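Local coordinates for protein amidase, hydantoinase/carbamoylase family (Burkholderia vietnamiensis, PDB 5I4M) that probably hydrolyses N-carbamoyl-L-amino acids as a two-zinc amidase of the peptidase M20 family, at residues 25-30 with 123-128; 40-45 with 50-55; 148-153 with 401-406; 363-368 with 421-426. All coordinates share one frame; numbering follows the deposited sequence.

Contact 1. Residues 25-30 with 123-128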
loop_
_atom_site.group_PDB
_atom_site.type_symbol
_atom_site.label_atom_id
_atom_site.label_comp_id
_atom_site.label_asym_id
_atom_site.label_seq_id
_atom_site.Cartn_x
_atom_site.Cartn_y
_atom_site.Cartn_z
ATOM N N ILE A 25 43.444 28.974 -2.988
ATOM C CA ILE A 25 42.927 27.981 -2.056
ATOM C C ILE A 25 41.613 27.463 -2.630
ATOM O O ILE A 25 40.594 28.156 -2.594
ATOM C CB ILE A 25 42.733 28.573 -0.658
ATOM C CG1 ILE A 25 44.050 29.160 -0.148
ATOM C CG2 ILE A 25 42.184 27.522 0.299
ATOM C CD1 ILE A 25 43.916 29.850 1.182
ATOM N N LYS A 26 41.631 26.248 -3.169
ATOM C CA LYS A 26 40.454 25.724 -3.847
ATOM C C LYS A 26 40.418 24.211 -3.700
ATOM O O LYS A 26 41.417 23.575 -3.356
ATOM C CB LYS A 26 40.431 26.133 -5.327
ATOM C CG LYS A 26 41.707 25.819 -6.098
ATOM C CD LYS A 26 41.580 26.252 -7.561
ATOM C CE LYS A 26 42.754 25.766 -8.399
ATOM N NZ LYS A 26 44.028 26.439 -8.026
ATOM N N VAL A 27 39.244 23.641 -3.951
ATOM C CA VAL A 27 39.060 22.214 -3.731
ATOM C C VAL A 27 39.668 21.427 -4.886
ATOM O O VAL A 27 39.985 21.968 -5.953
ATOM C CB VAL A 27 37.572 21.864 -3.545
ATOM C CG1 VAL A 27 36.992 22.630 -2.369
ATOM C CG2 VAL A 27 36.800 22.165 -4.813
ATOM N N ASP A 28 39.853 20.131 -4.647
ATOM C CA ASP A 28 40.206 19.161 -5.682
ATOM C C ASP A 28 38.886 18.617 -6.219
ATOM O O ASP A 28 38.281 17.729 -5.616
ATOM C CB ASP A 28 41.089 18.065 -5.089
ATOM C CG ASP A 28 41.593 17.067 -6.124
ATOM O OD1 ASP A 28 40.919 16.841 -7.154
ATOM O OD2 ASP A 28 42.677 16.489 -5.884
ATOM N N GLY A 29 38.425 19.164 -7.347
ATOM C CA GLY A 29 37.094 18.821 -7.832
ATOM C C GLY A 29 36.955 17.364 -8.238
ATOM O O GLY A 29 35.902 16.754 -8.043
ATOM N N ARG A 30 38.004 16.792 -8.829
ATOM C CA ARG A 30 37.935 15.390 -9.223
ATOM C C ARG A 30 37.909 14.481 -8.006
ATOM O O ARG A 30 37.165 13.494 -7.979
ATOM C CB ARG A 30 39.112 15.030 -10.131
ATOM C CG ARG A 30 39.084 13.570 -10.563
ATOM C CD ARG A 30 40.249 13.200 -11.466
ATOM N NE ARG A 30 41.541 13.438 -10.829
ATOM C CZ ARG A 30 42.710 13.132 -11.385
ATOM N NH1 ARG A 30 42.745 12.566 -12.586
ATOM N NH2 ARG A 30 43.843 13.388 -10.742
ATOM N N GLY A 123 31.975 18.535 2.689
ATOM C CA GLY A 123 32.677 18.828 3.928
ATOM C C GLY A 123 33.990 18.080 4.033
ATOM O O GLY A 123 35.018 18.657 4.394
ATOM N N LEU A 124 33.971 16.776 3.720
ATOM C CA LEU A 124 35.210 16.000 3.733
ATOM C C LEU A 124 36.249 16.607 2.796
ATOM O O LEU A 124 37.442 16.658 3.125
ATOM C CB LEU A 124 34.924 14.548 3.344
ATOM C CG LEU A 124 36.190 13.700 3.192
ATOM C CD1 LEU A 124 36.935 13.621 4.517
ATOM C CD2 LEU A 124 35.861 12.307 2.693
ATOM N N GLU A 125 35.811 17.081 1.628
ATOM C CA GLU A 125 36.737 17.706 0.683
ATOM C C GLU A 125 37.300 19.012 1.231
ATOM O O GLU A 125 38.458 19.341 0.958
ATOM C CB GLU A 125 36.034 17.928 -0.662
ATOM C CG GLU A 125 36.845 18.721 -1.706
ATOM C CD GLU A 125 38.197 18.090 -2.049
ATOM O OE1 GLU A 125 39.158 18.851 -2.311
ATOM O OE2 GLU A 125 38.309 16.840 -2.061
ATOM N N VAL A 126 36.513 19.758 2.017
ATOM C CA VAL A 126 37.052 20.944 2.685
ATOM C C VAL A 126 38.177 20.548 3.632
ATOM O O VAL A 126 39.247 21.164 3.655
ATOM C CB VAL A 126 35.935 21.706 3.421
ATOM C CG1 VAL A 126 36.530 22.758 4.343
ATOM C CG2 VAL A 126 35.015 22.366 2.427
ATOM N N ILE A 127 37.960 19.497 4.419
ATOM C CA ILE A 127 38.996 19.014 5.334
ATOM C C ILE A 127 40.259 18.654 4.564
ATOM O O ILE A 127 41.376 19.062 4.915
ATOM C CB ILE A 127 38.476 17.809 6.135
ATOM C CG1 ILE A 127 37.290 18.219 7.012
ATOM C CG2 ILE A 127 39.605 17.189 6.950
ATOM C CD1 ILE A 127 37.632 19.245 8.041
ATOM N N ARG A 128 40.099 17.872 3.493
ATOM C CA ARG A 128 41.263 17.446 2.722
ATOM C C ARG A 128 41.964 18.636 2.081
ATOM O O ARG A 128 43.196 18.659 1.970
ATOM C CB ARG A 128 40.844 16.433 1.657
ATOM C CG ARG A 128 40.360 15.109 2.220
ATOM C CD ARG A 128 39.829 14.221 1.112
ATOM N NE ARG A 128 39.760 12.810 1.499
ATOM C CZ ARG A 128 39.083 11.879 0.828
ATOM N NH1 ARG A 128 38.394 12.203 -0.259
ATOM N NH2 ARG A 128 39.095 10.617 1.249
#
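The side chain of Glu125 sets out with CG trans to the amide nitrogen (chi1 174°) and then bends about CB-CG (chi2 58°), which turns its carboxylate back over the loop at Val27 and Asp28. There OE1 accepts the backbone N-H of Asp28, with Asp28 N to Glu125 OE1 at 2.8 Å. The bond is fairly straight, but the N-H comes down on OE1 from above the carboxylate plane, 49° out of it. Asp28 adds its own CB, which lies 3.5 Å from Glu125 OE1. Val27 packs against the stem of the same side chain: its CB is 3.7 Å from Glu125 CG, and its CG1 branch touches that methylene more loosely, at 4.0 Å. One glutamate is therefore gripped along its aliphatic part and at one oxygen. The other oxygen, OE2, forms a salt bridge with Arg31, so both ends of the carboxylate are tied to the first turn of helix 29-39. Asp28 is the N-cap of that helix, and the contact joins its start to the middle of helix 117-132 within the catalytic domain of the M20 fold, well away from the zinc site. The capping carboxylate turns away from Glu125: OD1 of Asp28 takes the backbone N-H of Arg31, and Asp28 OD1 stays 5.5 Å from Glu125 OE1, which keeps the two probably like-charged groups apart. Helix 411-429 closes the flank, with Ala418 against Val27, while the backbone N of Val27 is bonded to Asn419 OD1.

Contact 2. Residues 40-45 with 50-55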
loop_
_atom_site.group_PDB
_atom_site.type_symbol
_atom_site.label_atom_id
_atom_site.label_comp_id
_atom_site.label_asym_id
_atom_site.label_seq_id
_atom_site.Cartn_x
_atom_site.Cartn_y
_atom_site.Cartn_z
ATOM N N ALA A 40 28.110 6.493 -4.154
ATOM C CA ALA A 40 26.908 6.148 -4.909
ATOM C C ALA A 40 26.761 4.645 -5.136
ATOM O O ALA A 40 25.658 4.190 -5.450
ATOM C CB ALA A 40 26.899 6.869 -6.258
ATOM N N LYS A 41 27.844 3.866 -5.020
ATOM C CA LYS A 41 27.724 2.415 -5.157
ATOM C C LYS A 41 26.962 1.778 -3.999
ATOM O O LYS A 41 26.446 0.663 -4.145
ATOM C CB LYS A 41 29.108 1.774 -5.236
ATOM C CG LYS A 41 29.969 2.288 -6.360
ATOM C CD LYS A 41 31.385 1.749 -6.219
ATOM C CE LYS A 41 32.199 2.056 -7.456
ATOM N NZ LYS A 41 33.624 1.668 -7.276
ATOM N N ILE A 42 26.904 2.447 -2.850
ATOM C CA ILE A 42 26.336 1.871 -1.638
ATOM C C ILE A 42 24.824 2.058 -1.712
ATOM O O ILE A 42 24.304 3.138 -1.427
ATOM C CB ILE A 42 26.934 2.504 -0.382
ATOM C CG1 ILE A 42 28.456 2.328 -0.399
ATOM C CG2 ILE A 42 26.311 1.894 0.885
ATOM C CD1 ILE A 42 29.141 2.990 0.786
ATOM N N GLY A 43 24.116 0.997 -2.097
ATOM C CA GLY A 43 22.696 1.089 -2.375
ATOM C C GLY A 43 22.362 1.485 -3.795
ATOM O O GLY A 43 21.240 1.940 -4.049
ATOM N N ALA A 44 23.297 1.335 -4.733
ATOM C CA ALA A 44 23.027 1.726 -6.112
ATOM C C ALA A 44 21.823 0.974 -6.666
ATOM O O ALA A 44 21.637 -0.219 -6.408
ATOM C CB ALA A 44 24.252 1.465 -6.991
ATOM N N THR A 45 20.988 1.678 -7.420
ATOM C CA THR A 45 19.813 1.051 -8.002
ATOM C C THR A 45 19.994 0.870 -9.503
ATOM O O THR A 45 20.822 1.544 -10.128
ATOM C CB THR A 45 18.549 1.885 -7.743
ATOM O OG1 THR A 45 18.620 3.095 -8.496
ATOM C CG2 THR A 45 18.413 2.231 -6.262
ATOM N N VAL A 50 20.026 5.789 -5.725
ATOM C CA VAL A 50 20.473 5.246 -4.450
ATOM C C VAL A 50 19.246 4.938 -3.606
ATOM O O VAL A 50 18.385 5.803 -3.417
ATOM C CB VAL A 50 21.395 6.237 -3.711
ATOM C CG1 VAL A 50 21.692 5.754 -2.306
ATOM C CG2 VAL A 50 22.686 6.427 -4.508
ATOM N N CYS A 51 19.168 3.713 -3.102
ATOM C CA CYS A 51 18.139 3.303 -2.150
ATOM C C CYS A 51 18.873 2.928 -0.868
ATOM O O CYS A 51 19.282 1.777 -0.689
ATOM C CB CYS A 51 17.318 2.144 -2.688
ATOM S SG CYS A 51 16.042 1.606 -1.548
ATOM N N ARG A 52 19.059 3.917 0.015
ATOM C CA ARG A 52 19.895 3.759 1.195
ATOM C C ARG A 52 19.139 4.382 2.364
ATOM O O ARG A 52 19.479 5.456 2.854
ATOM C CB ARG A 52 21.263 4.414 1.001
ATOM C CG ARG A 52 22.245 4.208 2.142
ATOM C CD ARG A 52 23.654 4.560 1.688
ATOM N NE ARG A 52 23.821 5.999 1.528
ATOM C CZ ARG A 52 24.446 6.586 0.512
ATOM N NH1 ARG A 52 24.952 5.862 -0.483
ATOM N NH2 ARG A 52 24.553 7.910 0.485
ATOM N N LEU A 53 18.090 3.694 2.803
ATOM C CA LEU A 53 17.257 4.239 3.862
ATOM C C LEU A 53 18.041 4.329 5.166
ATOM O O LEU A 53 18.972 3.556 5.419
ATOM C CB LEU A 53 16.000 3.397 4.042
ATOM C CG LEU A 53 14.804 3.751 3.143
ATOM C CD1 LEU A 53 14.265 5.135 3.481
ATOM C CD2 LEU A 53 15.168 3.677 1.673
ATOM N N ALA A 54 17.661 5.307 5.992
ATOM C CA ALA A 54 18.363 5.556 7.242
ATOM C C ALA A 54 18.411 4.307 8.115
ATOM O O ALA A 54 17.420 3.591 8.267
ATOM C CB ALA A 54 17.677 6.693 8.005
ATOM N N LEU A 55 19.584 4.064 8.702
ATOM C CA LEU A 55 19.818 3.029 9.709
ATOM C C LEU A 55 19.613 1.617 9.168
ATOM O O LEU A 55 19.409 0.675 9.945
ATOM C CB LEU A 55 18.957 3.267 10.958
ATOM C CG LEU A 55 19.110 4.700 11.492
ATOM C CD1 LEU A 55 18.397 4.904 12.836
ATOM C CD2 LEU A 55 20.596 5.083 11.614
#
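Arg52 reaches across to Ile42 along most of its length. Its CB lies 4.1 Å from Ile42 O; CD comes closer to that oxygen and also rests on the CG2 methyl of Ile42, with Arg52 CD to Ile42 CG2 at 3.8 Å. The chain then bends about CG-CD (chi3 72°), bringing NH1 round to the carbonyl. Arg52 NH1 donates to Ile42 O at 3.0 Å, on a lone pair in the carbonyl plane, with 149° at the hydrogen. At the far end NH2 is held by Ala105 O, so the guanidinium is fixed from two sides, and Val50 CG1 lies over one face, offset toward the rim. The Arg52 side chain is about 7 Å from that of the zinc ligand His104. The backbones meet beside it: Cys51 N donates almost straight to Gly43 O at 2.9 Å, and Val50 CA makes a CH-O contact with the same oxygen. Thr45 adds its methyl, CG2 standing 3.7 Å from Cys51 CB. Near the two-zinc site, the chain between helices 29-39 and 57-72 thus folds back on itself as a compact loop, built on a type II turn from Lys41 to Ala44 with Gly43 at its third position and a single beta bridge between Ala44 and Val50.

Contact 3. Residues 148-153 with 401-406. With ZN (zinc ion), chain D; 3PG (3-phosphoglyceric acid), chain E.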
loop_
_atom_site.group_PDB
_atom_site.type_symbol
_atom_site.label_atom_id
_atom_site.label_comp_id
_atom_site.label_asym_id
_atom_site.label_seq_id
_atom_site.Cartn_x
_atom_site.Cartn_y
_atom_site.Cartn_z
ATOM N N ASN A 148 19.020 10.064 9.902
ATOM C CA ASN A 148 17.633 9.939 9.438
ATOM C C ASN A 148 17.048 11.276 8.998
ATOM O O ASN A 148 15.928 11.644 9.368
ATOM C CB ASN A 148 16.731 9.312 10.510
ATOM C CG ASN A 148 15.326 9.030 9.981
ATOM O OD1 ASN A 148 15.178 8.481 8.893
ATOM N ND2 ASN A 148 14.302 9.464 10.712
ATOM N N GLU A 149 17.809 12.025 8.199
ATOM C CA GLU A 149 17.322 13.355 7.855
ATOM C C GLU A 149 16.070 13.287 6.991
ATOM O O GLU A 149 15.225 14.178 7.078
ATOM C CB GLU A 149 18.424 14.171 7.168
ATOM C CG GLU A 149 18.060 15.629 6.852
ATOM C CD GLU A 149 17.282 15.782 5.551
ATOM O OE1 GLU A 149 17.190 14.799 4.784
ATOM O OE2 GLU A 149 16.752 16.880 5.303
ATOM N N GLU A 150 15.911 12.234 6.176
ATOM C CA GLU A 150 14.850 12.258 5.168
ATOM C C GLU A 150 13.464 12.133 5.789
ATOM O O GLU A 150 12.481 12.596 5.196
ATOM C CB GLU A 150 15.045 11.141 4.139
ATOM C CG GLU A 150 16.198 11.363 3.151
ATOM C CD GLU A 150 15.854 12.358 2.046
ATOM O OE1 GLU A 150 14.787 13.001 2.111
ATOM O OE2 GLU A 150 16.658 12.506 1.098
ATOM N N GLY A 151 13.361 11.496 6.951
ATOM C CA GLY A 151 12.057 11.289 7.556
ATOM C C GLY A 151 11.145 10.353 6.792
ATOM O O GLY A 151 9.922 10.435 6.947
ATOM N N SER A 152 11.708 9.447 5.987
ATOM C CA SER A 152 10.926 8.519 5.175
ATOM C C SER A 152 10.705 7.181 5.877
ATOM O O SER A 152 9.561 6.732 6.024
ATOM C CB SER A 152 11.618 8.292 3.824
ATOM O OG SER A 152 10.898 7.321 3.068
ATOM N N ARG A 153 11.784 6.538 6.328
ATOM C CA ARG A 153 11.646 5.253 7.016
ATOM C C ARG A 153 11.094 5.440 8.424
ATOM O O ARG A 153 10.210 4.692 8.859
ATOM C CB ARG A 153 12.989 4.534 7.081
ATOM C CG ARG A 153 12.904 3.220 7.848
ATOM C CD ARG A 153 14.244 2.517 7.986
ATOM N NE ARG A 153 14.058 1.296 8.774
ATOM C CZ ARG A 153 15.037 0.568 9.301
ATOM N NH1 ARG A 153 16.311 0.926 9.131
ATOM N NH2 ARG A 153 14.730 -0.522 9.996
ATOM N N ILE A 401 15.216 18.067 -10.629
ATOM C CA ILE A 401 14.541 16.916 -10.045
ATOM C C ILE A 401 15.366 16.355 -8.895
ATOM O O ILE A 401 16.601 16.267 -8.954
ATOM C CB ILE A 401 14.229 15.837 -11.099
ATOM C CG1 ILE A 401 13.385 14.727 -10.451
ATOM C CG2 ILE A 401 15.495 15.289 -11.704
ATOM C CD1 ILE A 401 12.171 14.308 -11.263
ATOM N N SER A 402 14.668 15.978 -7.832
ATOM C CA SER A 402 15.253 15.295 -6.697
ATOM C C SER A 402 14.209 14.318 -6.188
ATOM O O SER A 402 13.040 14.372 -6.587
ATOM C CB SER A 402 15.692 16.279 -5.609
ATOM O OG SER A 402 16.351 15.603 -4.555
ATOM N N HIS A 403 14.646 13.407 -5.321
ATOM C CA HIS A 403 13.819 12.297 -4.848
ATOM C C HIS A 403 13.358 11.413 -6.005
ATOM O O HIS A 403 12.307 10.770 -5.943
ATOM C CB HIS A 403 12.647 12.805 -4.002
ATOM C CG HIS A 403 13.081 13.253 -2.635
ATOM N ND1 HIS A 403 12.203 13.516 -1.607
ATOM C CD2 HIS A 403 14.324 13.461 -2.132
ATOM C CE1 HIS A 403 12.884 13.872 -0.530
ATOM N NE2 HIS A 403 14.175 13.844 -0.821
ATOM N N ASN A 404 14.194 11.364 -7.043
ATOM C CA ASN A 404 14.078 10.483 -8.197
ATOM C C ASN A 404 15.493 10.005 -8.500
ATOM O O ASN A 404 16.456 10.752 -8.311
ATOM C CB ASN A 404 13.455 11.232 -9.399
ATOM C CG ASN A 404 13.176 10.327 -10.605
ATOM O OD1 ASN A 404 14.066 9.644 -11.120
ATOM N ND2 ASN A 404 11.926 10.343 -11.071
ATOM N N GLU A 405 15.626 8.752 -8.927
ATOM C CA GLU A 405 16.952 8.174 -9.115
ATOM C C GLU A 405 17.742 8.824 -10.251
ATOM O O GLU A 405 18.963 8.639 -10.315
ATOM C CB GLU A 405 16.811 6.672 -9.343
ATOM C CG GLU A 405 16.264 5.951 -8.120
ATOM C CD GLU A 405 15.522 4.681 -8.457
ATOM O OE1 GLU A 405 16.177 3.655 -8.721
ATOM O OE2 GLU A 405 14.276 4.705 -8.451
ATOM N N ILE A 406 17.088 9.594 -11.129
ATOM C CA ILE A 406 17.795 10.307 -12.186
ATOM C C ILE A 406 18.321 11.662 -11.734
ATOM O O ILE A 406 18.855 12.408 -12.560
ATOM C CB ILE A 406 16.910 10.526 -13.433
ATOM C CG1 ILE A 406 15.768 11.491 -13.106
ATOM C CG2 ILE A 406 16.397 9.190 -13.973
ATOM C CD1 ILE A 406 14.898 11.829 -14.288
HETATM ZN ZN ZN D . 15.858 14.284 0.430
HETATM C C1 3PG E . 12.102 17.389 3.116
HETATM O O1 3PG E . 11.286 16.623 2.571
HETATM O O2 3PG E . 12.201 18.598 2.813
HETATM C C2 3PG E . 12.993 16.818 4.181
HETATM O O3 3PG E . 13.502 17.870 5.020
HETATM C C3 3PG E . 14.149 16.117 3.504
HETATM O O1P 3PG E . 14.935 17.080 2.798
HETATM P P 3PG E . 16.006 16.564 1.672
HETATM O O2P 3PG E . 16.742 15.397 2.286
HETATM O O3P 3PG E . 15.126 16.147 0.501
HETATM O O4P 3PG E . 16.901 17.793 1.435
#
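His403 and Glu150 meet at a zinc ion that both bind. In the segment 401-406, Ser402 comes first and turns its OG to Glu407. His403 follows, with CG beside its backbone N (chi1 -74°), and its ring extends toward Glu150 until NE2 binds the zinc at 2.1 Å. Glu150 bends at chi2 and grips the same ion with both oxygens, zinc to OE2 at 2.1 Å and to OE1 at 2.4 Å, a slightly lopsided bidentate clasp. The approach of His403 NE2 to Glu150 OE1, 3.1 Å, is that of two ligands sharing a metal, not a hydrogen bond. Asp115, which also binds the other zinc, links the two metals of the centre usual in M20 peptidases; His104 and His211 bind that other ion. Two phosphate oxygens of 3-phosphoglyceric acid fill further positions, zinc to O3P at 2.0 Å and to O2P at 2.3 Å. Glu149, seen as a ligand of the other zinc as well, reaches the same phosphate, its OE1 2.6 Å from O2P. Second-shell bonds orient the ligands: Gln108 donates to Glu150 OE1, and His403 ND1 is bonded to Asn296 O of the second subunit, whose His247 stacks on the His403 ring. Beyond the histidine, Asn404 OD1 accepts the backbone N-H of Ile406 at 3.0 Å, an Asx turn, while Asn404 ND2 bonds to Glu245 O of the second subunit.

Contact 4. Residues 363-368 with 421-426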
loop_
_atom_site.group_PDB
_atom_site.type_symbol
_atom_site.label_atom_id
_atom_site.label_comp_id
_atom_site.label_asym_id
_atom_site.label_seq_id
_atom_site.Cartn_x
_atom_site.Cartn_y
_atom_site.Cartn_z
ATOM N N ALA A 363 31.186 33.185 -3.340
ATOM C CA ALA A 363 30.799 33.071 -4.744
ATOM C C ALA A 363 31.461 34.154 -5.584
ATOM O O ALA A 363 31.972 33.880 -6.679
ATOM C CB ALA A 363 29.279 33.145 -4.875
ATOM N N ASP A 364 31.464 35.392 -5.085
ATOM C CA ASP A 364 32.086 36.483 -5.822
ATOM C C ASP A 364 33.587 36.281 -5.951
ATOM O O ASP A 364 34.168 36.633 -6.983
ATOM C CB ASP A 364 31.774 37.822 -5.149
ATOM C CG ASP A 364 30.345 38.298 -5.413
ATOM O OD1 ASP A 364 29.749 37.908 -6.447
ATOM O OD2 ASP A 364 29.816 39.078 -4.593
ATOM N N ARG A 365 34.224 35.694 -4.936
ATOM C CA ARG A 365 35.668 35.490 -4.988
ATOM C C ARG A 365 36.058 34.660 -6.201
ATOM O O ARG A 365 37.053 34.952 -6.873
ATOM C CB ARG A 365 36.149 34.816 -3.703
ATOM C CG ARG A 365 37.553 34.231 -3.800
ATOM C CD ARG A 365 37.927 33.461 -2.543
ATOM N NE ARG A 365 37.775 34.285 -1.346
ATOM C CZ ARG A 365 38.754 34.993 -0.792
ATOM N NH1 ARG A 365 39.972 34.986 -1.318
ATOM N NH2 ARG A 365 38.511 35.711 0.296
ATOM N N PHE A 366 35.283 33.623 -6.500
ATOM C CA PHE A 366 35.550 32.759 -7.641
ATOM C C PHE A 366 34.872 33.228 -8.919
ATOM O O PHE A 366 35.001 32.562 -9.947
ATOM C CB PHE A 366 35.122 31.318 -7.322
ATOM C CG PHE A 366 36.036 30.623 -6.350
ATOM C CD1 PHE A 366 35.842 30.753 -4.981
ATOM C CD2 PHE A 366 37.102 29.858 -6.805
ATOM C CE1 PHE A 366 36.691 30.123 -4.080
ATOM C CE2 PHE A 366 37.958 29.223 -5.911
ATOM C CZ PHE A 366 37.753 29.355 -4.548
ATOM N N GLY A 367 34.153 34.346 -8.887
ATOM C CA GLY A 367 33.476 34.793 -10.083
ATOM C C GLY A 367 32.281 33.958 -10.482
ATOM O O GLY A 367 31.851 34.025 -11.634
ATOM N N TYR A 368 31.735 33.160 -9.568
ATOM C CA TYR A 368 30.570 32.353 -9.902
ATOM C C TYR A 368 29.329 33.232 -9.985
ATOM O O TYR A 368 29.151 34.153 -9.182
ATOM C CB TYR A 368 30.341 31.266 -8.846
ATOM C CG TYR A 368 31.430 30.225 -8.735
ATOM C CD1 TYR A 368 32.053 29.704 -9.862
ATOM C CD2 TYR A 368 31.829 29.757 -7.493
ATOM C CE1 TYR A 368 33.042 28.748 -9.745
ATOM C CE2 TYR A 368 32.809 28.810 -7.370
ATOM C CZ TYR A 368 33.412 28.303 -8.489
ATOM O OH TYR A 368 34.388 27.346 -8.337
ATOM N N LEU A 421 31.643 26.683 -0.206
ATOM C CA LEU A 421 31.623 26.166 1.160
ATOM C C LEU A 421 32.986 26.327 1.820
ATOM O O LEU A 421 33.089 26.785 2.962
ATOM C CB LEU A 421 31.208 24.692 1.157
ATOM C CG LEU A 421 31.201 24.028 2.535
ATOM C CD1 LEU A 421 30.076 24.615 3.377
ATOM C CD2 LEU A 421 31.068 22.500 2.439
ATOM N N LEU A 422 34.047 25.945 1.105
ATOM C CA LEU A 422 35.407 26.080 1.618
ATOM C C LEU A 422 35.689 27.495 2.100
ATOM O O LEU A 422 36.166 27.700 3.222
ATOM C CB LEU A 422 36.412 25.686 0.531
ATOM C CG LEU A 422 37.896 25.927 0.817
ATOM C CD1 LEU A 422 38.347 25.125 2.037
ATOM C CD2 LEU A 422 38.754 25.580 -0.412
ATOM N N HIS A 423 35.406 28.493 1.264
ATOM C CA HIS A 423 35.779 29.843 1.662
ATOM C C HIS A 423 34.822 30.453 2.670
ATOM O O HIS A 423 35.261 31.228 3.530
ATOM C CB HIS A 423 35.945 30.722 0.433
ATOM C CG HIS A 423 37.305 30.580 -0.163
ATOM N ND1 HIS A 423 38.357 31.392 0.200
ATOM C CD2 HIS A 423 37.821 29.645 -0.995
ATOM C CE1 HIS A 423 39.448 31.003 -0.438
ATOM N NE2 HIS A 423 39.150 29.944 -1.169
ATOM N N ALA A 424 33.535 30.120 2.607
ATOM C CA ALA A 424 32.626 30.587 3.646
ATOM C C ALA A 424 33.029 30.026 4.999
ATOM O O ALA A 424 33.022 30.743 6.008
ATOM C CB ALA A 424 31.189 30.197 3.305
ATOM N N MET A 425 33.388 28.744 5.041
ATOM C CA MET A 425 33.850 28.148 6.289
ATOM C C MET A 425 35.167 28.767 6.731
ATOM O O MET A 425 35.343 29.099 7.910
ATOM C CB MET A 425 33.993 26.635 6.132
ATOM C CG MET A 425 32.670 25.913 5.963
ATOM S SD MET A 425 32.936 24.132 5.933
ATOM C CE MET A 425 33.478 23.837 7.618
ATOM N N LEU A 426 36.108 28.927 5.796
ATOM C CA LEU A 426 37.382 29.557 6.138
ATOM C C LEU A 426 37.171 30.945 6.713
ATOM O O LEU A 426 37.824 31.332 7.690
ATOM C CB LEU A 426 38.279 29.644 4.907
ATOM C CG LEU A 426 39.286 28.526 4.712
ATOM C CD1 LEU A 426 40.012 28.747 3.397
ATOM C CD2 LEU A 426 40.263 28.488 5.881
#
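Segment 363-368 carries the last residues of helix 353-365 and the turn that follows, and segment 421-426 is a stretch of helix 411-429; the backbones come nearest at Arg365 and His423, whose CA atoms are 8.7 Å apart. The first helix closes in a Schellman motif: Gly367 takes positive phi, Tyr368 N bonds to Ala363 O and Gly367 N to Asp364 O. Side chains alone bridge the gap. The ring of His423 is met by two residues. Over one face lies Arg365, whose chain runs out with CG anti to N and bends at chi3; its CD sits 3.6 Å from the ring centroid, 18° off the normal, a CH-pi contact. The guanidinium runs nearly parallel to the ring plane (16° apart), with His423 ND1 over one of its faces; Arg365 NE lies 3.3 Å from His423 ND1, at an angle too poor for a hydrogen bond. Phe366 presents its edge to the histidine, an offset edge-to-face pair with centroids 5.2 Å apart and planes at 70°; its closest atom, CE1, lies 3.3 Å from His423 CD2. The contact joins the end of helix 353-365 to helix 411-429, the last of the catalytic domain, remote from the metal centre. Both polar groups find their bonds in the N-terminal segment: NE2 of His423 is bonded to Ile25 O, which helps to fix the rotation of the ring, and NH1 of Arg365 to Asp22 O. Phe366 also packs on Thr23 and Lys26. Elsewhere on helix 411-429, Leu421 and Met425 rest on Phe208.

Contacts 1 and 4 are neighbours, their centres 12 Å apart, and they join directly: the histidine ring of contact 4 is bonded to the loop of contact 1, while Val126 packs on Leu422. Contacts 2 and 3 form a second pair, with centres 11 Å apart, linked by probable hydrogen bonds between Thr45 OG1 and Glu405 OE1 (2.5 Å) and from Arg153 NH1 to Ala54 O (3.0 Å). Contact 3 holds the zinc and 3-phosphoglyceric acid; in contact 2, the Arg52 side chain lies about 11 Å from each. Contacts 1 and 4 are remote from this site, their centres 25 and 28 Å from that of contact 3. In sequence, contact 2 is nested within the loop closed by contact 1.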